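Carboxyl esterase NP (Bacillus subtilis, PDB 4CCW) hydrolyses carboxylic esters to an alcohol and a carboxylate, as a carboxylesterase of the alpha/beta hydrolase superfamily. Local coordinates at residues Gly131-Leu139 with Ala149-Phe158; Arg233-Gly241 with Val283-Phe291. One frame throughout, in Å; residues are numbered along the deposited sequence.

Contact 1: residues Gly131-Leu139 with Ala149-Phe158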
loop_
_atom_site.group_PDB
_atom_site.type_symbol
_atom_site.label_atom_id
_atom_site.label_comp_id
_atom_site.label_asym_id
_atom_site.label_seq_id
_atom_site.Cartn_x
_atom_site.Cartn_y
_atom_site.Cartn_z
ATOM N N GLY A 131 1.773 1.835 -1.600
ATOM C CA GLY A 131 2.458 0.568 -1.338
ATOM C C GLY A 131 2.925 -0.126 -2.606
ATOM O O GLY A 131 3.944 -0.799 -2.592
ATOM N N GLY A 132 2.175 0.039 -3.692
ATOM C CA GLY A 132 2.569 -0.532 -4.999
ATOM C C GLY A 132 3.824 0.154 -5.540
ATOM O O GLY A 132 4.691 -0.489 -6.135
ATOM N N LEU A 133 3.911 1.467 -5.320
ATOM C CA LEU A 133 5.049 2.276 -5.748
ATOM C C LEU A 133 6.297 1.896 -4.950
ATOM O O LEU A 133 7.364 1.664 -5.545
ATOM C CB LEU A 133 4.725 3.772 -5.613
ATOM C CG LEU A 133 5.831 4.827 -5.717
ATOM C CD1 LEU A 133 6.673 4.684 -6.987
ATOM C CD2 LEU A 133 5.156 6.207 -5.646
ATOM N N HIS A 134 6.145 1.796 -3.624
ATOM C CA HIS A 134 7.198 1.270 -2.745
ATOM C C HIS A 134 7.644 -0.091 -3.206
ATOM O O HIS A 134 8.839 -0.385 -3.252
ATOM C CB HIS A 134 6.711 1.210 -1.293
ATOM C CG HIS A 134 6.805 2.523 -0.562
ATOM N ND1 HIS A 134 7.781 2.794 0.322
ATOM C CD2 HIS A 134 5.983 3.651 -0.603
ATOM C CE1 HIS A 134 7.614 4.037 0.815
ATOM N NE2 HIS A 134 6.506 4.561 0.255
ATOM N N THR A 135 6.694 -0.942 -3.567
ATOM C CA THR A 135 7.020 -2.297 -4.015
ATOM C C THR A 135 7.876 -2.270 -5.279
ATOM O O THR A 135 8.909 -2.946 -5.336
ATOM C CB THR A 135 5.758 -3.175 -4.206
ATOM O OG1 THR A 135 5.133 -3.372 -2.928
ATOM C CG2 THR A 135 6.138 -4.557 -4.771
ATOM N N MET A 136 7.478 -1.479 -6.271
ATOM C CA MET A 136 8.231 -1.404 -7.513
ATOM C C MET A 136 9.631 -0.841 -7.238
ATOM O O MET A 136 10.623 -1.360 -7.738
ATOM C CB MET A 136 7.501 -0.545 -8.559
ATOM C CG MET A 136 8.183 -0.517 -9.918
ATOM S SD MET A 136 8.082 -2.134 -10.697
ATOM C CE MET A 136 6.606 -1.986 -11.645
ATOM N N ASN A 137 9.702 0.200 -6.419
ATOM C CA ASN A 137 10.984 0.817 -6.112
ATOM C C ASN A 137 11.929 -0.219 -5.464
ATOM O O ASN A 137 13.131 -0.292 -5.788
ATOM C CB ASN A 137 10.776 2.042 -5.200
ATOM C CG ASN A 137 12.077 2.773 -4.882
ATOM O OD1 ASN A 137 12.742 3.316 -5.768
ATOM N ND2 ASN A 137 12.425 2.810 -3.608
ATOM N N PHE A 138 11.368 -1.044 -4.585
ATOM C CA PHE A 138 12.165 -2.033 -3.832
ATOM C C PHE A 138 12.647 -3.181 -4.712
ATOM O O PHE A 138 13.818 -3.575 -4.651
ATOM C CB PHE A 138 11.375 -2.556 -2.625
ATOM C CG PHE A 138 12.178 -3.428 -1.688
ATOM C CD1 PHE A 138 13.106 -2.866 -0.813
ATOM C CD2 PHE A 138 11.981 -4.800 -1.655
ATOM C CE1 PHE A 138 13.828 -3.663 0.073
ATOM C CE2 PHE A 138 12.694 -5.603 -0.780
ATOM C CZ PHE A 138 13.618 -5.033 0.085
ATOM N N LEU A 139 11.750 -3.733 -5.517
ATOM C CA LEU A 139 12.126 -4.866 -6.362
ATOM C C LEU A 139 13.155 -4.458 -7.422
ATOM O O LEU A 139 13.972 -5.283 -7.823
ATOM C CB LEU A 139 10.889 -5.555 -6.971
ATOM C CG LEU A 139 10.090 -4.823 -8.056
ATOM C CD1 LEU A 139 10.653 -5.137 -9.439
ATOM C CD2 LEU A 139 8.607 -5.197 -7.984
ATOM N N ALA A 149 6.088 -10.166 -7.040
ATOM C CA ALA A 149 5.370 -9.006 -6.517
ATOM C C ALA A 149 4.063 -8.808 -7.257
ATOM O O ALA A 149 4.016 -8.953 -8.479
ATOM C CB ALA A 149 6.239 -7.768 -6.632
ATOM N N ALA A 150 3.006 -8.516 -6.496
ATOM C CA ALA A 150 1.713 -8.133 -7.030
ATOM C C ALA A 150 1.568 -6.652 -6.741
ATOM O O ALA A 150 1.632 -6.217 -5.575
ATOM C CB ALA A 150 0.591 -8.924 -6.368
ATOM N N ILE A 151 1.410 -5.883 -7.808
ATOM C CA ILE A 151 1.357 -4.426 -7.713
ATOM C C ILE A 151 -0.047 -4.048 -8.116
ATOM O O ILE A 151 -0.464 -4.310 -9.243
ATOM C CB ILE A 151 2.446 -3.776 -8.605
ATOM C CG1 ILE A 151 3.838 -4.113 -8.046
ATOM C CG2 ILE A 151 2.239 -2.271 -8.734
ATOM C CD1 ILE A 151 4.999 -3.704 -8.937
ATOM N N LEU A 152 -0.791 -3.471 -7.170
ATOM C CA LEU A 152 -2.207 -3.186 -7.375
ATOM C C LEU A 152 -2.418 -1.689 -7.461
ATOM O O LEU A 152 -2.063 -0.978 -6.519
ATOM C CB LEU A 152 -3.046 -3.747 -6.207
ATOM C CG LEU A 152 -3.376 -5.252 -6.106
ATOM C CD1 LEU A 152 -2.292 -6.199 -6.598
ATOM C CD2 LEU A 152 -3.770 -5.617 -4.679
ATOM N N SER A 153 -3.006 -1.207 -8.561
ATOM C CA SER A 153 -3.375 0.217 -8.659
ATOM C C SER A 153 -2.245 1.131 -8.126
ATOM O O SER A 153 -2.484 1.964 -7.248
ATOM C CB SER A 153 -4.639 0.489 -7.836
ATOM O OG SER A 153 -5.690 -0.381 -8.223
ATOM N N PRO A 154 -1.009 0.970 -8.645
ATOM C CA PRO A 154 0.124 1.687 -8.041
ATOM C C PRO A 154 0.024 3.208 -8.131
ATOM O O PRO A 154 -0.431 3.735 -9.147
ATOM C CB PRO A 154 1.317 1.220 -8.868
ATOM C CG PRO A 154 0.728 0.801 -10.195
ATOM C CD PRO A 154 -0.589 0.175 -9.813
ATOM N N ALA A 155 0.507 3.901 -7.100
ATOM C CA ALA A 155 0.619 5.353 -7.181
ATOM C C ALA A 155 1.664 5.647 -8.242
ATOM O O ALA A 155 2.792 5.166 -8.160
ATOM C CB ALA A 155 1.048 5.949 -5.853
ATOM N N GLU A 156 1.268 6.413 -9.246
ATOM C CA GLU A 156 2.114 6.695 -10.408
ATOM C C GLU A 156 2.803 5.430 -10.913
ATOM O O GLU A 156 2.099 4.524 -11.340
ATOM C CB GLU A 156 3.034 7.901 -10.129
ATOM C CG GLU A 156 2.210 9.180 -10.105
ATOM C CD GLU A 156 3.045 10.440 -10.342
ATOM O OE1 GLU A 156 4.274 10.411 -10.149
ATOM O OE2 GLU A 156 2.452 11.446 -10.743
ATOM N N THR A 157 4.129 5.350 -10.821
ATOM C CA THR A 157 4.897 4.139 -11.214
ATOM C C THR A 157 5.005 3.976 -12.740
ATOM O O THR A 157 6.103 4.054 -13.293
ATOM C CB THR A 157 4.339 2.854 -10.533
ATOM O OG1 THR A 157 4.316 3.056 -9.112
ATOM C CG2 THR A 157 5.207 1.595 -10.870
ATOM N N PHE A 158 3.871 3.761 -13.412
ATOM C CA PHE A 158 3.863 3.678 -14.878
ATOM C C PHE A 158 3.443 4.973 -15.568
ATOM O O PHE A 158 3.992 5.331 -16.609
ATOM C CB PHE A 158 3.018 2.485 -15.347
ATOM C CG PHE A 158 3.447 1.196 -14.731
ATOM C CD1 PHE A 158 4.635 0.575 -15.130
ATOM C CD2 PHE A 158 2.701 0.623 -13.710
ATOM C CE1 PHE A 158 5.057 -0.600 -14.534
ATOM C CE2 PHE A 158 3.104 -0.565 -13.127
ATOM C CZ PHE A 158 4.286 -1.173 -13.534
#

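Contact 2: residues Arg233-Gly241 with Val283-Phe291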
loop_
_atom_site.group_PDB
_atom_site.type_symbol
_atom_site.label_atom_id
_atom_site.label_comp_id
_atom_site.label_asym_id
_atom_site.label_seq_id
_atom_site.Cartn_x
_atom_site.Cartn_y
_atom_site.Cartn_z
ATOM N N ARG A 233 13.810 -7.486 -12.794
ATOM C CA ARG A 233 14.303 -8.883 -12.792
ATOM C C ARG A 233 13.510 -9.777 -11.824
ATOM O O ARG A 233 13.957 -10.857 -11.431
ATOM C CB ARG A 233 15.788 -8.905 -12.417
ATOM C CG ARG A 233 16.725 -8.397 -13.500
ATOM C CD ARG A 233 18.176 -8.755 -13.174
ATOM N NE ARG A 233 18.785 -7.825 -12.217
ATOM C CZ ARG A 233 19.548 -8.189 -11.187
ATOM N NH1 ARG A 233 19.776 -9.467 -10.934
ATOM N NH2 ARG A 233 20.076 -7.271 -10.390
ATOM N N VAL A 234 12.331 -9.307 -11.440
ATOM C CA VAL A 234 11.447 -9.997 -10.519
ATOM C C VAL A 234 10.093 -10.171 -11.238
ATOM O O VAL A 234 9.627 -9.233 -11.886
ATOM C CB VAL A 234 11.275 -9.153 -9.220
ATOM C CG1 VAL A 234 10.323 -9.813 -8.239
ATOM C CG2 VAL A 234 12.619 -8.936 -8.534
ATOM N N PRO A 235 9.445 -11.341 -11.108
ATOM C CA PRO A 235 8.110 -11.458 -11.723
ATOM C C PRO A 235 7.112 -10.516 -11.070
ATOM O O PRO A 235 7.078 -10.405 -9.837
ATOM C CB PRO A 235 7.700 -12.924 -11.460
ATOM C CG PRO A 235 8.880 -13.589 -10.841
ATOM C CD PRO A 235 9.821 -12.542 -10.342
ATOM N N ILE A 236 6.289 -9.868 -11.903
ATOM C CA ILE A 236 5.312 -8.895 -11.464
ATOM C C ILE A 236 3.924 -9.256 -11.967
ATOM O O ILE A 236 3.759 -9.648 -13.122
ATOM C CB ILE A 236 5.697 -7.490 -11.971
ATOM C CG1 ILE A 236 7.007 -7.028 -11.304
ATOM C CG2 ILE A 236 4.555 -6.493 -11.801
ATOM C CD1 ILE A 236 7.559 -5.757 -11.903
ATOM N N LEU A 237 2.943 -9.164 -11.070
ATOM C CA LEU A 237 1.546 -9.238 -11.453
ATOM C C LEU A 237 1.036 -7.832 -11.259
ATOM O O LEU A 237 1.086 -7.305 -10.158
ATOM C CB LEU A 237 0.754 -10.219 -10.573
ATOM C CG LEU A 237 -0.780 -10.179 -10.696
ATOM C CD1 LEU A 237 -1.238 -10.879 -11.974
ATOM C CD2 LEU A 237 -1.428 -10.856 -9.492
ATOM N N LEU A 238 0.540 -7.229 -12.330
ATOM C CA LEU A 238 -0.036 -5.894 -12.252
ATOM C C LEU A 238 -1.541 -5.978 -12.401
ATOM O O LEU A 238 -2.029 -6.398 -13.438
ATOM C CB LEU A 238 0.566 -4.969 -13.324
ATOM C CG LEU A 238 -0.069 -3.576 -13.466
ATOM C CD1 LEU A 238 0.159 -2.754 -12.188
ATOM C CD2 LEU A 238 0.534 -2.827 -14.666
ATOM N N LEU A 239 -2.265 -5.617 -11.340
ATOM C CA LEU A 239 -3.719 -5.520 -11.370
ATOM C C LEU A 239 -4.167 -4.079 -11.313
ATOM O O LEU A 239 -3.729 -3.314 -10.442
ATOM C CB LEU A 239 -4.354 -6.270 -10.194
ATOM C CG LEU A 239 -4.051 -7.754 -10.046
ATOM C CD1 LEU A 239 -4.869 -8.346 -8.899
ATOM C CD2 LEU A 239 -4.314 -8.529 -11.342
ATOM N N LEU A 240 -5.048 -3.724 -12.245
ATOM C CA LEU A 240 -5.612 -2.386 -12.347
ATOM C C LEU A 240 -7.124 -2.539 -12.430
ATOM O O LEU A 240 -7.613 -3.593 -12.831
ATOM C CB LEU A 240 -5.081 -1.686 -13.604
ATOM C CG LEU A 240 -3.569 -1.444 -13.662
ATOM C CD1 LEU A 240 -3.045 -1.520 -15.095
ATOM C CD2 LEU A 240 -3.258 -0.097 -12.995
ATOM N N GLY A 241 -7.859 -1.504 -12.040
ATOM C CA GLY A 241 -9.332 -1.549 -12.063
ATOM C C GLY A 241 -9.921 -0.758 -13.218
ATOM O O GLY A 241 -9.461 0.340 -13.513
ATOM N N VAL A 283 -9.757 -10.910 -6.506
ATOM C CA VAL A 283 -8.386 -10.442 -6.276
ATOM C C VAL A 283 -7.594 -11.412 -5.394
ATOM O O VAL A 283 -6.422 -11.722 -5.684
ATOM C CB VAL A 283 -8.382 -9.012 -5.713
ATOM C CG1 VAL A 283 -6.977 -8.601 -5.293
ATOM C CG2 VAL A 283 -8.920 -8.049 -6.767
ATOM N N ASN A 284 -8.242 -11.907 -4.339
ATOM C CA ASN A 284 -7.629 -12.900 -3.461
ATOM C C ASN A 284 -7.099 -14.112 -4.227
ATOM O O ASN A 284 -5.936 -14.450 -4.087
ATOM C CB ASN A 284 -8.610 -13.384 -2.385
ATOM C CG ASN A 284 -8.908 -12.320 -1.344
ATOM O OD1 ASN A 284 -8.329 -11.238 -1.365
ATOM N ND2 ASN A 284 -9.821 -12.632 -0.424
ATOM N N GLU A 285 -7.962 -14.747 -5.028
ATOM C CA GLU A 285 -7.592 -15.946 -5.807
ATOM C C GLU A 285 -6.546 -15.635 -6.873
ATOM O O GLU A 285 -5.619 -16.428 -7.098
ATOM C CB GLU A 285 -8.827 -16.577 -6.473
ATOM C CG GLU A 285 -8.551 -17.875 -7.234
ATOM C CD GLU A 285 -7.962 -17.685 -8.636
ATOM O OE1 GLU A 285 -8.164 -16.624 -9.256
ATOM O OE2 GLU A 285 -7.303 -18.629 -9.138
ATOM N N ARG A 286 -6.713 -14.495 -7.537
ATOM C CA ARG A 286 -5.838 -14.111 -8.641
ATOM C C ARG A 286 -4.400 -13.965 -8.160
ATOM O O ARG A 286 -3.481 -14.446 -8.801
ATOM C CB ARG A 286 -6.324 -12.811 -9.301
ATOM C CG ARG A 286 -5.451 -12.323 -10.456
ATOM C CD ARG A 286 -5.493 -13.296 -11.622
ATOM N NE ARG A 286 -4.518 -13.047 -12.693
ATOM C CZ ARG A 286 -3.355 -13.693 -12.836
ATOM N NH1 ARG A 286 -2.977 -14.615 -11.953
ATOM N NH2 ARG A 286 -2.560 -13.415 -13.866
ATOM N N VAL A 287 -4.220 -13.287 -7.033
ATOM C CA VAL A 287 -2.891 -13.097 -6.454
ATOM C C VAL A 287 -2.300 -14.433 -6.016
ATOM O O VAL A 287 -1.127 -14.730 -6.286
ATOM C CB VAL A 287 -2.923 -12.098 -5.280
ATOM C CG1 VAL A 287 -1.621 -12.165 -4.488
ATOM C CG2 VAL A 287 -3.173 -10.682 -5.783
ATOM N N MET A 288 -3.113 -15.256 -5.359
ATOM C CA MET A 288 -2.651 -16.574 -4.945
ATOM C C MET A 288 -2.184 -17.422 -6.120
ATOM O O MET A 288 -1.136 -18.062 -6.053
ATOM C CB MET A 288 -3.727 -17.320 -4.172
ATOM C CG MET A 288 -3.133 -18.066 -3.000
ATOM S SD MET A 288 -2.961 -16.912 -1.629
ATOM C CE MET A 288 -4.579 -17.218 -0.927
ATOM N N ARG A 289 -2.969 -17.404 -7.194
ATOM C CA ARG A 289 -2.673 -18.181 -8.393
ATOM C C ARG A 289 -1.327 -17.771 -8.974
ATOM O O ARG A 289 -0.535 -18.627 -9.383
ATOM C CB ARG A 289 -3.778 -17.975 -9.429
ATOM C CG ARG A 289 -3.744 -18.923 -10.614
ATOM C CD ARG A 289 -5.020 -18.759 -11.427
ATOM N NE ARG A 289 -4.934 -17.670 -12.401
ATOM C CZ ARG A 289 -5.923 -16.829 -12.701
ATOM N NH1 ARG A 289 -7.090 -16.896 -12.076
ATOM N NH2 ARG A 289 -5.735 -15.892 -13.620
ATOM N N PHE A 290 -1.077 -16.460 -8.989
ATOM C CA PHE A 290 0.183 -15.908 -9.466
ATOM C C PHE A 290 1.385 -16.360 -8.631
ATOM O O PHE A 290 2.424 -16.726 -9.183
ATOM C CB PHE A 290 0.113 -14.380 -9.508
ATOM C CG PHE A 290 1.410 -13.729 -9.896
ATOM C CD1 PHE A 290 1.834 -13.736 -11.220
ATOM C CD2 PHE A 290 2.209 -13.115 -8.938
ATOM C CE1 PHE A 290 3.035 -13.142 -11.585
ATOM C CE2 PHE A 290 3.416 -12.526 -9.300
ATOM C CZ PHE A 290 3.826 -12.540 -10.622
ATOM N N PHE A 291 1.235 -16.326 -7.307
ATOM C CA PHE A 291 2.310 -16.721 -6.400
ATOM C C PHE A 291 2.598 -18.231 -6.453
ATOM O O PHE A 291 3.726 -18.656 -6.218
ATOM C CB PHE A 291 1.989 -16.319 -4.959
ATOM C CG PHE A 291 2.082 -14.844 -4.685
ATOM C CD1 PHE A 291 2.814 -13.996 -5.518
ATOM C CD2 PHE A 291 1.463 -14.301 -3.564
ATOM C CE1 PHE A 291 2.904 -12.640 -5.250
ATOM C CE2 PHE A 291 1.546 -12.943 -3.293
ATOM C CZ PHE A 291 2.266 -12.110 -4.136
#

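Contact 1: residues Gly131-Leu139 with Ala149-Phe158
M136 and I151 make the apolar centre of this interface, their side chains crossing at about a right angle with M136 SD 3.9 Å from I151 CD1. M136 starts with CG anti to its backbone N (chi1 -175°) and then bends at both following torsions, which lays the thioether across the end of the isoleucine. L139 CD2 comes tip to tip with I151 CD1 and also rests on A149 CB at 3.7 Å. T135 adds its methyl, with CG2 equally close to A149 CB. Where the helix comes nearest, G132 lies against P154, CA to CA 4.5 Å, with I151 CG2 4.0 Å from G132 O. Helix 130-141 is the connection of the beta-alpha-beta unit between strands 123-128 and 146-152, and G131 belongs to a GxSxG sequence that fits the nucleophile elbow of alpha/beta hydrolases. Within the helix, T135 OG1 and T135 N both bond to G131 O, from opposite faces of its carbonyl plane. T157 OG1 bonds to A155 O at 2.8 Å, from above the carbonyl plane, and L133 CB sits 3.5 Å from the same oxygen. The hydroxyl also packs against L133 CA and CD1, while T157 CG2 lies 3.8 Å from M136 CG. Replacing T157 with an alanine would probably leave a gap beside L133 and M136 and deprive A155 O of its hydroxyl partner.

Contact 2: residues Arg233-Gly241 with Val283-Phe291
L237 CB sits squarely over the face of the F290 ring, 3.5 Å from its centroid and 6° off the ring normal, a CH-pi contact. With CG anti to the backbone N (chi1 176°), F290 extends from the helix toward the strand, and its CZ comes 3.5 Å from L237 N. P235 C meets the ring at its edge. The two methyls of L237 then part: CD2 packs on V287 CA and CG2, while CD1 lies over one face of the R286 guanidinium, 3.4 Å from NH2. Nearer the start of the helix segment, L239 CD1 touches V283 CG1 and V287 CG2, and L239 CD2 meets R286 CG at 4.1 Å. R286 is fixed from beyond the two segments: NE forms a salt bridge with E266 and NH2 another with E264, which should hold the flat group against L237 CD1. The opposite guanidinium face carries R289 NH2, whose own group is paired through NH1 with E285. The strand and helix axes run nearly antiparallel, at 164°, and pass 9.7 Å apart. Helix 280-291 packs on the sheet over strand 236-241, which lies between strands 146-152 and 263-268, while L238 and L240 pack on helix 249-259.

Overall arrangement
Contacts 1 and 2 meet in the central sheet, where strands 146-152 and 236-241 pair in parallel: I151 N to L237 O and A149 O to L237 N are both 2.8 Å, probable hydrogen bonds. Their centres lie 12 Å apart. M136 and L139 of contact 1 also touch I236, whereas L237 and L239 point to the helix of contact 2, so the two helices pack on opposite sides of strand 236-241. Contact 1 lies nearer the active site: the side chain of A155 is about 6 Å from that of H273, the likely proton acceptor, and about 7 Å from the bound (2-hydroxyethoxy)acetic acid. In contact 2, the L239 side chain is about 10 Å from that of H273.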